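Local atomic coordinates of protein induced by osmotic stress (Scheffersomyces stipitis, PDB entry 5YWN), a protein that probably reduces ketones, haloketones among them, to alcohols, using NADPH, as a member of the dihydroflavonol-4-reductase subfamily. Residues M129-P132 with E133-G136; K156-G159 with V160-Y163. The protein carries 1 engineered substitution. All coordinates share one frame; numbering follows the deposited sequence.

Contact 1 (M129-P132 with E133-G136); sequences MSVP and EELG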
loop_
_atom_site.group_PDB
_atom_site.type_symbol
_atom_site.label_atom_id
_atom_site.label_comp_id
_atom_site.label_asym_id
_atom_site.label_seq_id
_atom_site.Cartn_x
_atom_site.Cartn_y
_atom_site.Cartn_z
ATOM N N MET A 129 -12.278 -5.917 -0.461
ATOM C CA MET A 129 -12.863 -7.061 0.142
ATOM C C MET A 129 -14.094 -6.807 0.987
ATOM O O MET A 129 -14.702 -7.693 1.460
ATOM C CB MET A 129 -11.822 -7.723 1.004
ATOM C CG MET A 129 -10.488 -7.943 0.355
ATOM S SD MET A 129 -9.271 -8.619 1.454
ATOM C CE MET A 129 -8.398 -9.671 0.368
ATOM N N SER A 130 -14.407 -5.551 1.150
ATOM C CA SER A 130 -15.323 -5.092 2.132
ATOM C C SER A 130 -15.989 -3.773 1.829
ATOM O O SER A 130 -15.684 -3.144 0.891
ATOM C CB SER A 130 -14.599 -4.951 3.438
ATOM O OG SER A 130 -15.475 -5.189 4.485
ATOM N N VAL A 131 -16.862 -3.377 2.739
ATOM C CA VAL A 131 -17.504 -2.092 2.755
ATOM C C VAL A 131 -17.280 -1.442 4.091
ATOM O O VAL A 131 -16.998 -2.095 5.045
ATOM C CB VAL A 131 -19.011 -2.191 2.500
ATOM C CG1 VAL A 131 -19.273 -2.646 1.128
ATOM C CG2 VAL A 131 -19.654 -3.131 3.479
ATOM N N PRO A 132 -17.439 -0.149 4.182
ATOM C CA PRO A 132 -16.901 0.551 5.323
ATOM C C PRO A 132 -17.460 0.069 6.641
ATOM O O PRO A 132 -16.702 -0.273 7.493
ATOM C CB PRO A 132 -17.348 1.976 5.068
ATOM C CG PRO A 132 -17.367 2.076 3.626
ATOM C CD PRO A 132 -17.865 0.782 3.152
ATOM N N GLU A 133 -18.760 -0.091 6.738
ATOM C CA GLU A 133 -19.362 -0.543 7.966
ATOM C C GLU A 133 -18.876 -1.926 8.435
ATOM O O GLU A 133 -18.955 -2.222 9.579
ATOM C CB GLU A 133 -20.862 -0.490 7.862
ATOM C CG GLU A 133 -21.467 -1.219 6.669
ATOM C CD GLU A 133 -21.418 -0.431 5.357
ATOM O OE1 GLU A 133 -20.417 0.190 5.034
ATOM O OE2 GLU A 133 -22.406 -0.456 4.642
ATOM N N GLU A 134 -18.451 -2.777 7.530
ATOM C CA GLU A 134 -17.903 -4.070 7.828
ATOM C C GLU A 134 -16.572 -4.098 8.495
ATOM O O GLU A 134 -16.329 -4.955 9.287
ATOM C CB GLU A 134 -17.865 -4.963 6.628
ATOM C CG GLU A 134 -19.225 -5.370 6.170
ATOM C CD GLU A 134 -19.218 -6.252 4.914
ATOM O OE1 GLU A 134 -18.136 -6.753 4.480
ATOM O OE2 GLU A 134 -20.345 -6.444 4.394
ATOM N N LEU A 135 -15.702 -3.181 8.136
ATOM C CA LEU A 135 -14.347 -3.201 8.600
ATOM C C LEU A 135 -14.221 -3.069 10.098
ATOM O O LEU A 135 -13.288 -3.522 10.674
ATOM C CB LEU A 135 -13.498 -2.127 7.914
ATOM C CG LEU A 135 -13.152 -2.328 6.456
ATOM C CD1 LEU A 135 -12.418 -1.176 5.884
ATOM C CD2 LEU A 135 -12.442 -3.602 6.143
ATOM N N GLY A 136 -15.158 -2.372 10.688
ATOM C CA GLY A 136 -15.177 -2.123 12.096
ATOM C C GLY A 136 -16.069 -3.037 12.873
ATOM O O GLY A 136 -16.307 -2.801 13.995
HETATM O O HOH W 1 -16.929 -9.005 2.620
#
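Glu134 N bonds to Val131 O (3.0 Å) and Leu135 N to Pro132 O (3.1 Å), two successive i to i+3 links of the 3-10 type that wind the extended run through Ser130 and Val131 into a single, weakly bonded helical turn. The N-H...O angle of 132° to Val131 O is well short of straight, as in i to i+3 turns. Proline suits the first turn, where its missing N-H costs no helical bond. Before it, the hydroxyl of Ser130 reaches forward and OG donates to Glu134 OE1 (3.1 Å), which it meets on the anti side and 31° out of the carboxylate plane. A water donates to the same oxygen and to Met129 O, so that oxygen is held by the serine side chain and, through the water, by the backbone just before it. Glu134 runs extended beyond CG, and Val131 CG2 rests against its CD at 3.5 Å. Glu133 instead bends at chi2 (-81°) and curls back beside the Pro132 ring, OE1 3.2 Å from Pro132 CD, with its own CD 3.7 Å from Val131 CG2. On another flank Leu135 CD2 packs on Ser130 CB (3.7 Å). Pro132 and Leu135 both lean on Phe164 of helix 159-181, whereas Met129 points to strand 258-261, the last of the parallel sheet.

Contact 2 (K156-G159 with V160-Y163); sequences KTHG and VLAY. With NAP (NADP nicotinamide-adenine-dinucleotide phosphate), chain B.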
loop_
_atom_site.group_PDB
_atom_site.type_symbol
_atom_site.label_atom_id
_atom_site.label_comp_id
_atom_site.label_asym_id
_atom_site.label_seq_id
_atom_site.Cartn_x
_atom_site.Cartn_y
_atom_site.Cartn_z
ATOM N N LYS A 156 -19.412 5.977 -6.865
ATOM C CA LYS A 156 -19.302 7.310 -7.416
ATOM C C LYS A 156 -19.634 8.490 -6.477
ATOM O O LYS A 156 -19.181 9.554 -6.651
ATOM C CB LYS A 156 -20.123 7.462 -8.706
ATOM C CG LYS A 156 -19.716 6.619 -9.867
ATOM C CD LYS A 156 -20.700 6.677 -11.018
ATOM C CE LYS A 156 -20.624 7.982 -11.753
ATOM N NZ LYS A 156 -21.642 8.216 -12.790
ATOM N N THR A 157 -20.465 8.252 -5.510
ATOM C CA THR A 157 -21.121 9.311 -4.780
ATOM C C THR A 157 -20.225 10.255 -4.004
ATOM O O THR A 157 -20.502 11.401 -3.897
ATOM C CB THR A 157 -22.242 8.767 -3.917
ATOM O OG1 THR A 157 -21.712 7.849 -2.995
ATOM C CG2 THR A 157 -23.289 8.081 -4.811
ATOM N N HIS A 158 -19.160 9.722 -3.455
ATOM C CA HIS A 158 -18.165 10.505 -2.814
ATOM C C HIS A 158 -16.825 9.816 -2.682
ATOM O O HIS A 158 -16.719 8.647 -2.848
ATOM C CB HIS A 158 -18.650 11.033 -1.496
ATOM C CG HIS A 158 -18.929 9.989 -0.492
ATOM N ND1 HIS A 158 -18.002 9.589 0.426
ATOM C CD2 HIS A 158 -20.050 9.297 -0.222
ATOM C CE1 HIS A 158 -18.542 8.689 1.221
ATOM N NE2 HIS A 158 -19.780 8.490 0.843
ATOM N N GLY A 159 -15.842 10.597 -2.310
ATOM C CA GLY A 159 -14.459 10.253 -2.459
ATOM C C GLY A 159 -14.036 9.001 -1.749
ATOM O O GLY A 159 -13.394 8.213 -2.339
ATOM N N VAL A 160 -14.452 8.805 -0.527
ATOM C CA VAL A 160 -14.117 7.599 0.172
ATOM C C VAL A 160 -14.681 6.353 -0.472
ATOM O O VAL A 160 -13.980 5.446 -0.669
ATOM C CB VAL A 160 -14.514 7.673 1.663
ATOM C CG1 VAL A 160 -14.349 6.359 2.360
ATOM C CG2 VAL A 160 -13.714 8.726 2.377
ATOM N N LEU A 161 -15.955 6.370 -0.813
ATOM C CA LEU A 161 -16.590 5.295 -1.520
ATOM C C LEU A 161 -15.977 5.073 -2.874
ATOM O O LEU A 161 -15.853 3.998 -3.273
ATOM C CB LEU A 161 -18.065 5.492 -1.641
ATOM C CG LEU A 161 -18.924 5.128 -0.454
ATOM C CD1 LEU A 161 -20.397 5.235 -0.687
ATOM C CD2 LEU A 161 -18.510 3.856 0.217
ATOM N N ALA A 162 -15.568 6.121 -3.534
ATOM C CA ALA A 162 -14.880 6.020 -4.765
ATOM C C ALA A 162 -13.561 5.263 -4.630
ATOM O O ALA A 162 -13.285 4.469 -5.419
ATOM C CB ALA A 162 -14.664 7.367 -5.348
ATOM N N TYR A 163 -12.799 5.508 -3.584
ATOM C CA TYR A 163 -11.564 4.768 -3.341
ATOM C C TYR A 163 -11.846 3.310 -3.132
ATOM O O TYR A 163 -11.231 2.525 -3.717
ATOM C CB TYR A 163 -10.764 5.301 -2.171
ATOM C CG TYR A 163 -9.528 4.508 -1.853
ATOM C CD1 TYR A 163 -8.409 4.616 -2.609
ATOM C CD2 TYR A 163 -9.505 3.642 -0.805
ATOM C CE1 TYR A 163 -7.293 3.889 -2.323
ATOM C CE2 TYR A 163 -8.380 2.923 -0.492
ATOM C CZ TYR A 163 -7.285 3.039 -1.272
ATOM O OH TYR A 163 -6.221 2.322 -0.976
HETATM P PA NAP B . 0.556 7.337 -1.619
HETATM O O1A NAP B . 1.688 7.421 -0.624
HETATM O O2A NAP B . -0.216 8.580 -1.991
HETATM O O5B NAP B . 1.123 6.672 -2.972
HETATM C C5B NAP B . 0.443 6.861 -4.211
HETATM C C4B NAP B . 1.458 7.034 -5.334
HETATM O O4B NAP B . 0.861 6.698 -6.591
HETATM C C3B NAP B . 1.955 8.468 -5.423
HETATM O O3B NAP B . 3.367 8.530 -5.202
HETATM C C2B NAP B . 1.608 8.954 -6.816
HETATM O O2B NAP B . 2.783 9.339 -7.524
HETATM C C1B NAP B . 0.915 7.792 -7.512
HETATM N N9A NAP B . -0.458 8.186 -7.917
HETATM C C8A NAP B . -1.464 8.498 -7.078
HETATM N N7A NAP B . -2.587 8.813 -7.775
HETATM C C5A NAP B . -2.304 8.702 -9.085
HETATM C C6A NAP B . -3.035 8.890 -10.359
HETATM N N6A NAP B . -4.336 9.272 -10.370
HETATM N N1A NAP B . -2.362 8.670 -11.509
HETATM C C2A NAP B . -1.069 8.290 -11.522
HETATM N N3A NAP B . -0.350 8.104 -10.400
HETATM C C4A NAP B . -0.897 8.289 -9.174
HETATM O O3 NAP B . -0.492 6.230 -1.097
HETATM P PN NAP B . 0.017 4.956 -0.257
HETATM O O1N NAP B . -0.612 5.011 1.114
HETATM O O2N NAP B . 1.518 4.867 -0.394
HETATM O O5D NAP B . -0.635 3.721 -1.061
HETATM C C5D NAP B . 0.165 2.918 -1.926
HETATM C C4D NAP B . -0.702 1.861 -2.599
HETATM O O4D NAP B . -1.035 0.828 -1.665
HETATM C C3D NAP B . -2.002 2.449 -3.126
HETATM O O3D NAP B . -2.068 2.336 -4.551
HETATM C C2D NAP B . -3.120 1.661 -2.473
HETATM O O2D NAP B . -3.948 1.040 -3.461
HETATM C C1D NAP B . -2.449 0.615 -1.596
HETATM N N1N NAP B . -2.919 0.738 -0.213
HETATM C C2N NAP B . -2.253 1.520 0.647
HETATM C C3N NAP B . -2.683 1.651 1.963
HETATM C C7N NAP B . -1.932 2.528 2.920
HETATM O O7N NAP B . -2.447 2.832 3.983
HETATM N N7N NAP B . -0.715 2.953 2.583
HETATM C C4N NAP B . -3.813 0.965 2.382
HETATM C C5N NAP B . -4.485 0.163 1.472
HETATM C C6N NAP B . -4.013 0.066 0.168
HETATM P P2B NAP B . 3.318 10.856 -7.457
HETATM O O1X NAP B . 4.068 11.035 -8.756
HETATM O O2X NAP B . 2.059 11.681 -7.345
HETATM O O3X NAP B . 4.190 10.879 -6.225
HETATM O O HOH W 2 -15.243 11.180 0.958
#
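His158 and Leu161 meet at the start of helix 159-181, where the imidazole folds forward over the first turn. With chi1 at 65°, His158 CG stands between its own backbone N and carbonyl carbon, and the ring is thereby brought close to the leucine: NE2 is 3.6 Å from Leu161 CD1, and Leu161 CB lies over one ring face, offset toward the rim. The same CD1 also reaches Thr157 OG1, 3.7 Å away. That hydroxyl has its polar partner in Gln154 O, in the short helix 152-155, so towards Leu161 it offers only packing.

His158 is the N-cap residue. A water in the plane of its ring, 3.2 Å from ND1, accepts a hydrogen bond from Val160 N (2.9 Å), so imidazole and water together serve an amide of the first turn. Regular helix bonding follows: Ala162 N to His158 O (2.9 Å) and Tyr163 N to Gly159 O (3.0 Å). Gly159 opens the helix with ordinary helical backbone angles, which other residue types could also adopt, and the small Ala162 CB fits 3.4 Å from Gly159 O.

Tyr163 turns the other way. Its CG is anti to the backbone N (chi1 177°), carrying the ring away from the cap until OH comes 3.4 Å from C6N of the nicotinamide. With Lys167 one turn on, it matches the YxxxK motif of the short-chain dehydrogenase/reductase family, where tyrosine is typically the catalytic acid; both residues bind NADP(+) here. Phe86 meets the tyrosine ring edge-to-face, Ala162 packs on Thr91 and Ile95 of helix 91-113, and Leu161 touches Leu150 in the loop before helix 152-155.

Along the chain the two contacts come in series, neither nested nor crossed. After strand 119-123 the chain runs through a loop into contact 1, which closes it with the short helix 132-135. It then passes through a further loop and helix 152-155 to contact 2, where helix 159-181 begins. Their centres are about 14 Å apart, yet they touch, Pro132 CG lying 4.0 Å from Leu161 CD2. Contact 1 thus sets the region beyond strand 119-123 against helix 159-181, while Met129 at its start touches strand 258-261; contact 2 joins helix 159-181 to helix 91-113 and to the cofactor of this Rossmann-type fold.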